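Local coordinates for protein chintase (Rhizomucor miehei, PDB 5YUQ) that probably hydrolyses the beta-1,4 glycosidic bonds of chitin, as a family 18 glycoside hydrolase whose active site forms a tunnel, at residues L71-L76 and L104-P109; D75-K78 and S82-N85; K130-L135 and T143-A148. One frame throughout, in Å; residues are numbered along the deposited sequence.

Interaction 1: L71-L76 and L104-P109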
loop_
_atom_site.group_PDB
_atom_site.type_symbol
_atom_site.label_atom_id
_atom_site.label_comp_id
_atom_site.label_asym_id
_atom_site.label_seq_id
_atom_site.Cartn_x
_atom_site.Cartn_y
_atom_site.Cartn_z
ATOM N N LEU A 71 6.796 12.601 -7.444
ATOM C CA LEU A 71 7.815 13.205 -8.318
ATOM C C LEU A 71 8.704 14.199 -7.595
ATOM O O LEU A 71 9.909 14.256 -7.839
ATOM C CB LEU A 71 7.156 13.935 -9.486
ATOM C CG LEU A 71 6.557 13.097 -10.609
ATOM C CD1 LEU A 71 5.814 13.988 -11.593
ATOM C CD2 LEU A 71 7.670 12.336 -11.300
ATOM N N TYR A 72 8.105 14.976 -6.701
ATOM C CA TYR A 72 8.761 16.171 -6.199
ATOM C C TYR A 72 9.183 16.152 -4.742
ATOM O O TYR A 72 9.786 17.113 -4.292
ATOM C CB TYR A 72 7.890 17.404 -6.474
ATOM C CG TYR A 72 7.618 17.581 -7.941
ATOM C CD1 TYR A 72 8.644 17.899 -8.820
ATOM C CD2 TYR A 72 6.342 17.416 -8.452
ATOM C CE1 TYR A 72 8.404 18.042 -10.174
ATOM C CE2 TYR A 72 6.092 17.566 -9.809
ATOM C CZ TYR A 72 7.129 17.881 -10.657
ATOM O OH TYR A 72 6.894 18.028 -12.003
ATOM N N PHE A 73 8.875 15.082 -4.009
ATOM C CA PHE A 73 9.272 15.002 -2.598
ATOM C C PHE A 73 10.756 15.326 -2.397
ATOM O O PHE A 73 11.112 16.147 -1.551
ATOM C CB PHE A 73 9.000 13.610 -2.026
ATOM C CG PHE A 73 7.595 13.403 -1.512
ATOM C CD1 PHE A 73 7.196 13.940 -0.301
ATOM C CD2 PHE A 73 6.704 12.613 -2.216
ATOM C CE1 PHE A 73 5.905 13.724 0.184
ATOM C CE2 PHE A 73 5.418 12.394 -1.737
ATOM C CZ PHE A 73 5.022 12.947 -0.544
ATOM N N SER A 74 11.628 14.684 -3.168
ATOM C CA SER A 74 13.063 14.893 -2.976
ATOM C C SER A 74 13.453 16.346 -3.203
ATOM O O SER A 74 14.114 16.942 -2.361
ATOM C CB SER A 74 13.869 13.977 -3.895
ATOM O OG SER A 74 15.264 14.184 -3.697
ATOM N N ASP A 75 13.028 16.918 -4.327
ATOM C CA ASP A 75 13.318 18.322 -4.618
ATOM C C ASP A 75 12.755 19.252 -3.551
ATOM O O ASP A 75 13.426 20.185 -3.115
ATOM C CB ASP A 75 12.744 18.719 -5.981
ATOM C CG ASP A 75 13.493 18.099 -7.140
ATOM O OD1 ASP A 75 14.632 17.619 -6.942
ATOM O OD2 ASP A 75 12.939 18.097 -8.262
ATOM N N LEU A 76 11.516 19.001 -3.139
ATOM C CA LEU A 76 10.867 19.855 -2.157
ATOM C C LEU A 76 11.634 19.890 -0.846
ATOM O O LEU A 76 11.811 20.954 -0.261
ATOM C CB LEU A 76 9.426 19.401 -1.911
ATOM C CG LEU A 76 8.438 19.665 -3.052
ATOM C CD1 LEU A 76 7.073 19.042 -2.745
ATOM C CD2 LEU A 76 8.288 21.159 -3.285
ATOM N N LEU A 104 2.050 10.169 5.069
ATOM C CA LEU A 104 2.976 10.506 3.991
ATOM C C LEU A 104 3.348 9.241 3.229
ATOM O O LEU A 104 3.771 8.255 3.824
ATOM C CB LEU A 104 4.213 11.242 4.524
ATOM C CG LEU A 104 3.883 12.519 5.308
ATOM C CD1 LEU A 104 5.154 13.326 5.589
ATOM C CD2 LEU A 104 2.835 13.368 4.602
ATOM N N ASP A 105 3.134 9.263 1.913
ATOM C CA ASP A 105 3.299 8.088 1.061
ATOM C C ASP A 105 4.270 8.392 -0.078
ATOM O O ASP A 105 3.948 8.292 -1.257
ATOM C CB ASP A 105 1.924 7.653 0.524
ATOM C CG ASP A 105 1.940 6.295 -0.147
ATOM O OD1 ASP A 105 2.954 5.563 -0.078
ATOM O OD2 ASP A 105 0.912 5.937 -0.759
ATOM N N TRP A 106 5.477 8.775 0.296
ATOM C CA TRP A 106 6.549 8.982 -0.659
ATOM C C TRP A 106 7.031 7.624 -1.155
ATOM O O TRP A 106 7.506 6.794 -0.372
ATOM C CB TRP A 106 7.676 9.719 0.064
ATOM C CG TRP A 106 8.874 10.097 -0.756
ATOM C CD1 TRP A 106 9.130 9.780 -2.059
ATOM C CD2 TRP A 106 9.984 10.881 -0.306
ATOM N NE1 TRP A 106 10.341 10.319 -2.446
ATOM C CE2 TRP A 106 10.882 10.995 -1.384
ATOM C CE3 TRP A 106 10.301 11.496 0.908
ATOM C CZ2 TRP A 106 12.069 11.711 -1.291
ATOM C CZ3 TRP A 106 11.485 12.200 1.007
ATOM C CH2 TRP A 106 12.356 12.304 -0.089
ATOM N N GLU A 107 6.902 7.403 -2.457
ATOM C CA GLU A 107 7.300 6.145 -3.065
ATOM C C GLU A 107 8.380 6.429 -4.115
ATOM O O GLU A 107 8.043 6.586 -5.285
ATOM C CB GLU A 107 6.085 5.447 -3.702
ATOM C CG GLU A 107 4.968 5.155 -2.695
ATOM C CD GLU A 107 3.809 4.360 -3.288
ATOM O OE1 GLU A 107 3.838 4.037 -4.493
ATOM O OE2 GLU A 107 2.866 4.045 -2.535
ATOM N N TYR A 108 9.667 6.492 -3.742
ATOM C CA TYR A 108 10.187 6.205 -2.404
ATOM C C TYR A 108 11.402 7.089 -2.161
ATOM O O TYR A 108 12.009 7.577 -3.113
ATOM C CB TYR A 108 10.656 4.748 -2.326
ATOM C CG TYR A 108 9.622 3.739 -2.733
ATOM C CD1 TYR A 108 8.723 3.229 -1.806
ATOM C CD2 TYR A 108 9.534 3.290 -4.048
ATOM C CE1 TYR A 108 7.767 2.308 -2.172
ATOM C CE2 TYR A 108 8.575 2.372 -4.425
ATOM C CZ TYR A 108 7.698 1.879 -3.480
ATOM O OH TYR A 108 6.741 0.958 -3.838
ATOM N N PRO A 109 11.775 7.303 -0.888
ATOM C CA PRO A 109 13.008 8.053 -0.640
ATOM C C PRO A 109 14.222 7.428 -1.331
ATOM O O PRO A 109 14.419 6.210 -1.251
ATOM C CB PRO A 109 13.178 7.953 0.876
ATOM C CG PRO A 109 11.772 7.824 1.395
ATOM C CD PRO A 109 11.029 7.022 0.356
#
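F73, at the start of helix 73-78, and W106, which follows D105 of strand 101-105, face each other with their CA atoms 6.9 Å apart, and S74 lies near P109 with a CA spacing of 7.2 Å. The two side chains slide past each other in opposite directions and overlap as an offset stack: the phenyl ring and the five-membered ring of the indole have centroids 4.5 Å apart and planes inclined by only 13°. Each methylene also covers a ring. F73 CB sits 3.4 Å from the centroid of the W106 five-membered ring, directly over its face, and W106 CB lies 3.9 Å from the F73 ring centroid, so two CH-pi contacts flank the stack. The closest approach is F73 CB to W106 CE2, 3.3 Å. W106 holds its CG opposite the backbone N (chi1 -177°), which extends the indole along the helix start until CZ2 reaches S74 N at 3.5 Å, approached obliquely. P109 CA packs on the other indole face, near the rim. S74 contributes CB to this packing, while its OG turns to a hydrogen bond with D124. W106 also meets Y128 edge-to-face, and its backbone N is hydrogen-bonded to Y128 OH. The segment carries the end of the D-x-x-[DN]-x-D-x-E signature of family 18; E107 stands where relatives carry the catalytic acid/base and is probably its counterpart. The contact is buried and almost wholly aromatic and aliphatic, the S74 amide N near the indole excepted: F73 on one face and P109 CA on the other help hold the indole, chiefly through dispersion, and helix 73-78 packs on the segment through W106, the residue between D105 and E107.

Interaction 2: D75-K78 and S82-N85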
loop_
_atom_site.group_PDB
_atom_site.type_symbol
_atom_site.label_atom_id
_atom_site.label_comp_id
_atom_site.label_asym_id
_atom_site.label_seq_id
_atom_site.Cartn_x
_atom_site.Cartn_y
_atom_site.Cartn_z
ATOM N N ASP A 75 13.028 16.918 -4.327
ATOM C CA ASP A 75 13.318 18.322 -4.618
ATOM C C ASP A 75 12.755 19.252 -3.551
ATOM O O ASP A 75 13.426 20.185 -3.115
ATOM C CB ASP A 75 12.744 18.719 -5.981
ATOM C CG ASP A 75 13.493 18.099 -7.140
ATOM O OD1 ASP A 75 14.632 17.619 -6.942
ATOM O OD2 ASP A 75 12.939 18.097 -8.262
ATOM N N LEU A 76 11.516 19.001 -3.139
ATOM C CA LEU A 76 10.867 19.855 -2.157
ATOM C C LEU A 76 11.634 19.890 -0.846
ATOM O O LEU A 76 11.811 20.954 -0.261
ATOM C CB LEU A 76 9.426 19.401 -1.911
ATOM C CG LEU A 76 8.438 19.665 -3.052
ATOM C CD1 LEU A 76 7.073 19.042 -2.745
ATOM C CD2 LEU A 76 8.288 21.159 -3.285
ATOM N N LEU A 77 12.110 18.734 -0.393
ATOM C CA LEU A 77 12.702 18.656 0.945
ATOM C C LEU A 77 14.190 18.998 1.014
ATOM O O LEU A 77 14.699 19.268 2.097
ATOM C CB LEU A 77 12.465 17.279 1.572
ATOM C CG LEU A 77 11.000 16.847 1.664
ATOM C CD1 LEU A 77 10.887 15.524 2.407
ATOM C CD2 LEU A 77 10.183 17.923 2.351
ATOM N N LYS A 78 14.869 19.004 -0.132
ATOM C CA LYS A 78 16.324 19.226 -0.156
ATOM C C LYS A 78 16.687 20.705 -0.242
ATOM O O LYS A 78 17.853 21.072 -0.102
ATOM C CB LYS A 78 16.984 18.439 -1.298
ATOM C CG LYS A 78 16.859 19.073 -2.683
ATOM C CD LYS A 78 17.540 18.205 -3.731
ATOM C CE LYS A 78 17.509 18.856 -5.102
ATOM N NZ LYS A 78 18.187 17.999 -6.116
ATOM N N SER A 82 11.846 25.654 -0.177
ATOM C CA SER A 82 10.744 24.813 -0.632
ATOM C C SER A 82 10.260 23.891 0.489
ATOM O O SER A 82 9.075 23.586 0.573
ATOM C CB SER A 82 11.109 24.025 -1.891
ATOM O OG SER A 82 12.182 23.143 -1.651
ATOM N N PHE A 83 11.173 23.474 1.362
ATOM C CA PHE A 83 10.816 22.654 2.516
ATOM C C PHE A 83 9.843 23.419 3.406
ATOM O O PHE A 83 8.785 22.900 3.778
ATOM C CB PHE A 83 12.091 22.291 3.299
ATOM C CG PHE A 83 11.852 21.470 4.545
ATOM C CD1 PHE A 83 11.416 22.071 5.720
ATOM C CD2 PHE A 83 12.109 20.107 4.551
ATOM C CE1 PHE A 83 11.195 21.322 6.871
ATOM C CE2 PHE A 83 11.898 19.352 5.703
ATOM C CZ PHE A 83 11.442 19.961 6.858
ATOM N N ASP A 84 10.209 24.649 3.758
ATOM C CA ASP A 84 9.383 25.459 4.647
ATOM C C ASP A 84 8.024 25.739 4.020
ATOM O O ASP A 84 7.007 25.716 4.703
ATOM C CB ASP A 84 10.084 26.779 4.996
ATOM C CG ASP A 84 11.265 26.591 5.919
ATOM O OD1 ASP A 84 11.396 25.508 6.529
ATOM O OD2 ASP A 84 12.063 27.540 6.048
ATOM N N ASN A 85 8.013 25.999 2.719
ATOM C CA ASN A 85 6.763 26.295 2.034
ATOM C C ASN A 85 5.854 25.067 1.979
ATOM O O ASN A 85 4.646 25.165 2.192
ATOM C CB ASN A 85 7.037 26.837 0.630
ATOM C CG ASN A 85 5.763 27.200 -0.107
ATOM O OD1 ASN A 85 5.065 28.144 0.271
ATOM N ND2 ASN A 85 5.447 26.447 -1.151
#
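S82 reaches back from the first turn of helix 80-97 to the carbonyl of L76, its OG donating a short hydrogen bond of 2.6 Å to L76 O. The hydroxyl is folded between its own backbone N and carbonyl carbon (chi1 62°), a compact conformation that keeps OG close to the main chain; S79 O is a second hydrogen-bond partner, so the single proton is probably shared between the two carbonyls. It meets the L76 carbonyl from the side, at a C=O...OG angle of 119° and tilted 30° from the carbonyl plane. F83 N comes within 3.1 Å of the same L76 O, but the angle is too poor for a bond. F83 holds CG trans to the backbone N, which carries the ring across L77: L77 CD2 meets F83 CD2 obliquely at 3.6 Å, and L77 CA lies at the edge of the ring, in its plane. L76 adds a looser aliphatic touch, its CD2 4.3 Å from S82 CB. Helix 73-78 is thus tied by one serine hydroxyl and one Leu-Phe pair to the long helix 80-97 that follows it; L76 and L77 also pack on F86, and L77 and F83 both rest on helix 124-139, at L131 and A134.

Interaction 3: K130-L135 and T143-A148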
loop_
_atom_site.group_PDB
_atom_site.type_symbol
_atom_site.label_atom_id
_atom_site.label_comp_id
_atom_site.label_asym_id
_atom_site.label_seq_id
_atom_site.Cartn_x
_atom_site.Cartn_y
_atom_site.Cartn_z
ATOM N N LYS A 130 13.094 14.960 8.791
ATOM C CA LYS A 130 13.039 16.390 9.074
ATOM C C LYS A 130 11.631 16.917 8.824
ATOM O O LYS A 130 11.117 17.722 9.594
ATOM C CB LYS A 130 14.042 17.157 8.220
ATOM C CG LYS A 130 14.488 18.443 8.873
ATOM C CD LYS A 130 15.607 19.116 8.098
ATOM C CE LYS A 130 16.117 20.340 8.863
ATOM N NZ LYS A 130 16.885 21.300 8.010
ATOM N N LEU A 131 11.013 16.446 7.752
ATOM C CA LEU A 131 9.641 16.829 7.448
ATOM C C LEU A 131 8.679 16.416 8.553
ATOM O O LEU A 131 7.849 17.213 8.982
ATOM C CB LEU A 131 9.211 16.227 6.112
ATOM C CG LEU A 131 7.742 16.412 5.726
ATOM C CD1 LEU A 131 7.392 17.884 5.660
ATOM C CD2 LEU A 131 7.509 15.740 4.387
ATOM N N PHE A 132 8.775 15.176 9.023
ATOM C CA PHE A 132 7.888 14.740 10.093
ATOM C C PHE A 132 8.115 15.531 11.370
ATOM O O PHE A 132 7.168 15.851 12.088
ATOM C CB PHE A 132 8.052 13.249 10.361
ATOM C CG PHE A 132 7.189 12.386 9.495
ATOM C CD1 PHE A 132 5.818 12.353 9.681
ATOM C CD2 PHE A 132 7.753 11.604 8.504
ATOM C CE1 PHE A 132 5.009 11.546 8.884
ATOM C CE2 PHE A 132 6.952 10.788 7.701
ATOM C CZ PHE A 132 5.573 10.762 7.901
ATOM N N LYS A 133 9.370 15.849 11.657
ATOM C CA LYS A 133 9.662 16.655 12.836
ATOM C C LYS A 133 9.053 18.039 12.735
ATOM O O LYS A 133 8.523 18.560 13.714
ATOM C CB LYS A 133 11.165 16.782 13.050
ATOM C CG LYS A 133 11.831 15.490 13.445
ATOM C CD LYS A 133 13.302 15.754 13.721
ATOM C CE LYS A 133 14.033 14.505 14.139
ATOM N NZ LYS A 133 15.501 14.781 14.182
ATOM N N ALA A 134 9.147 18.639 11.557
ATOM C CA ALA A 134 8.550 19.951 11.339
ATOM C C ALA A 134 7.032 19.889 11.490
ATOM O O ALA A 134 6.423 20.771 12.095
ATOM C CB ALA A 134 8.922 20.478 9.973
ATOM N N LEU A 135 6.417 18.846 10.937
ATOM C CA LEU A 135 4.970 18.690 11.070
ATOM C C LEU A 135 4.574 18.457 12.517
ATOM O O LEU A 135 3.587 19.016 12.990
ATOM C CB LEU A 135 4.454 17.546 10.195
ATOM C CG LEU A 135 4.628 17.757 8.694
ATOM C CD1 LEU A 135 4.340 16.480 7.950
ATOM C CD2 LEU A 135 3.702 18.857 8.224
ATOM N N THR A 143 -2.141 15.250 16.476
ATOM C CA THR A 143 -2.276 14.875 15.067
ATOM C C THR A 143 -1.623 13.526 14.815
ATOM O O THR A 143 -0.521 13.257 15.314
ATOM C CB THR A 143 -1.646 15.938 14.153
ATOM O OG1 THR A 143 -2.188 17.224 14.480
ATOM C CG2 THR A 143 -1.942 15.640 12.701
ATOM N N ILE A 144 -2.272 12.681 14.032
ATOM C CA ILE A 144 -1.742 11.393 13.726
ATOM C C ILE A 144 -0.826 11.489 12.498
ATOM O O ILE A 144 -1.252 11.784 11.406
ATOM C CB ILE A 144 -2.874 10.405 13.329
ATOM C CG1 ILE A 144 -3.869 10.244 14.479
ATOM C CG2 ILE A 144 -2.295 9.055 12.938
ATOM C CD1 ILE A 144 -5.224 9.877 13.968
ATOM N N LEU A 145 0.471 11.279 12.752
ATOM C CA LEU A 145 1.451 11.331 11.673
ATOM C C LEU A 145 1.878 9.916 11.355
ATOM O O LEU A 145 2.425 9.206 12.196
ATOM C CB LEU A 145 2.658 12.183 12.054
ATOM C CG LEU A 145 2.379 13.664 12.312
ATOM C CD1 LEU A 145 3.640 14.386 12.774
ATOM C CD2 LEU A 145 1.814 14.324 11.069
ATOM N N THR A 146 1.586 9.489 10.139
ATOM C CA THR A 146 1.951 8.148 9.724
ATOM C C THR A 146 2.619 8.204 8.371
ATOM O O THR A 146 2.604 9.234 7.687
ATOM C CB THR A 146 0.737 7.193 9.641
ATOM O OG1 THR A 146 -0.207 7.688 8.679
ATOM C CG2 THR A 146 0.062 7.069 10.998
ATOM N N THR A 147 3.221 7.089 7.996
ATOM C CA THR A 147 3.855 6.983 6.693
ATOM C C THR A 147 3.564 5.607 6.127
ATOM O O THR A 147 3.553 4.621 6.865
ATOM C CB THR A 147 5.383 7.262 6.773
ATOM O OG1 THR A 147 5.981 7.019 5.498
ATOM C CG2 THR A 147 6.039 6.367 7.801
ATOM N N ALA A 148 3.262 5.548 4.833
ATOM C CA ALA A 148 3.126 4.273 4.144
ATOM C C ALA A 148 4.495 3.922 3.595
ATOM O O ALA A 148 5.116 4.725 2.897
ATOM C CB ALA A 148 2.110 4.372 3.022
#
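F132 points its ring edge-on at strand 144-149, so that the rim rather than a face meets the backbone. T146 O lies in the plane of the ring, 3.3 Å from F132 CZ, and L145 CB sits beside the same edge, 4.0 Å from F132 CD1. T147 crosses the phenylalanine at about a right angle, its CB approaching CZ obliquely at 3.7 Å. L145 runs alongside F132 in the opposite sense; with its CG trans to the carbonyl carbon (chi1 -63°), its CD1 is carried up to the helix, 3.9 Å from F132 O and 4.2 Å from L135 CB. Helix and strand run nearly antiparallel, at 163°, the axes of the two segments approaching to 10.1 Å, and belong to a beta-alpha-beta crossover of the TIM barrel: strand 101-105, helix 124-139, strand 144-149. T147 OG1 is hydrogen-bonded to L104 O and Y128 OH, while CB meets the ring. The chemistry is therefore mostly apolar, a phenyl and two leucines packing helix 124-139 on strand 144-149, with one weakly polar element: the ring's hydrogen-bearing rim faces a backbone carbonyl, which probably favours the edge-on pose slightly.

How the interactions relate
Interactions 1 and 2 share D75 and L76 on helix 73-78, and their centres are about 10 Å apart; W106 CZ3 of interaction 1 meets L77 CD1 of interaction 2 at 3.7 Å. Interaction 3, its centre about 13 Å from that of interaction 1, joins it through the neighbouring strands, by a probable L104 N to T146 O hydrogen bond of 2.8 Å, and through the helix, where L104 CD1 packs 3.5 Å from F132 CZ. F83 links interactions 2 and 3, its CZ 3.6 Å from K130 O. Together they form one packed region running from the outer helices to the D105-E107 part of the family 18 signature, where catalysis probably takes place and which is itself part of interaction 1.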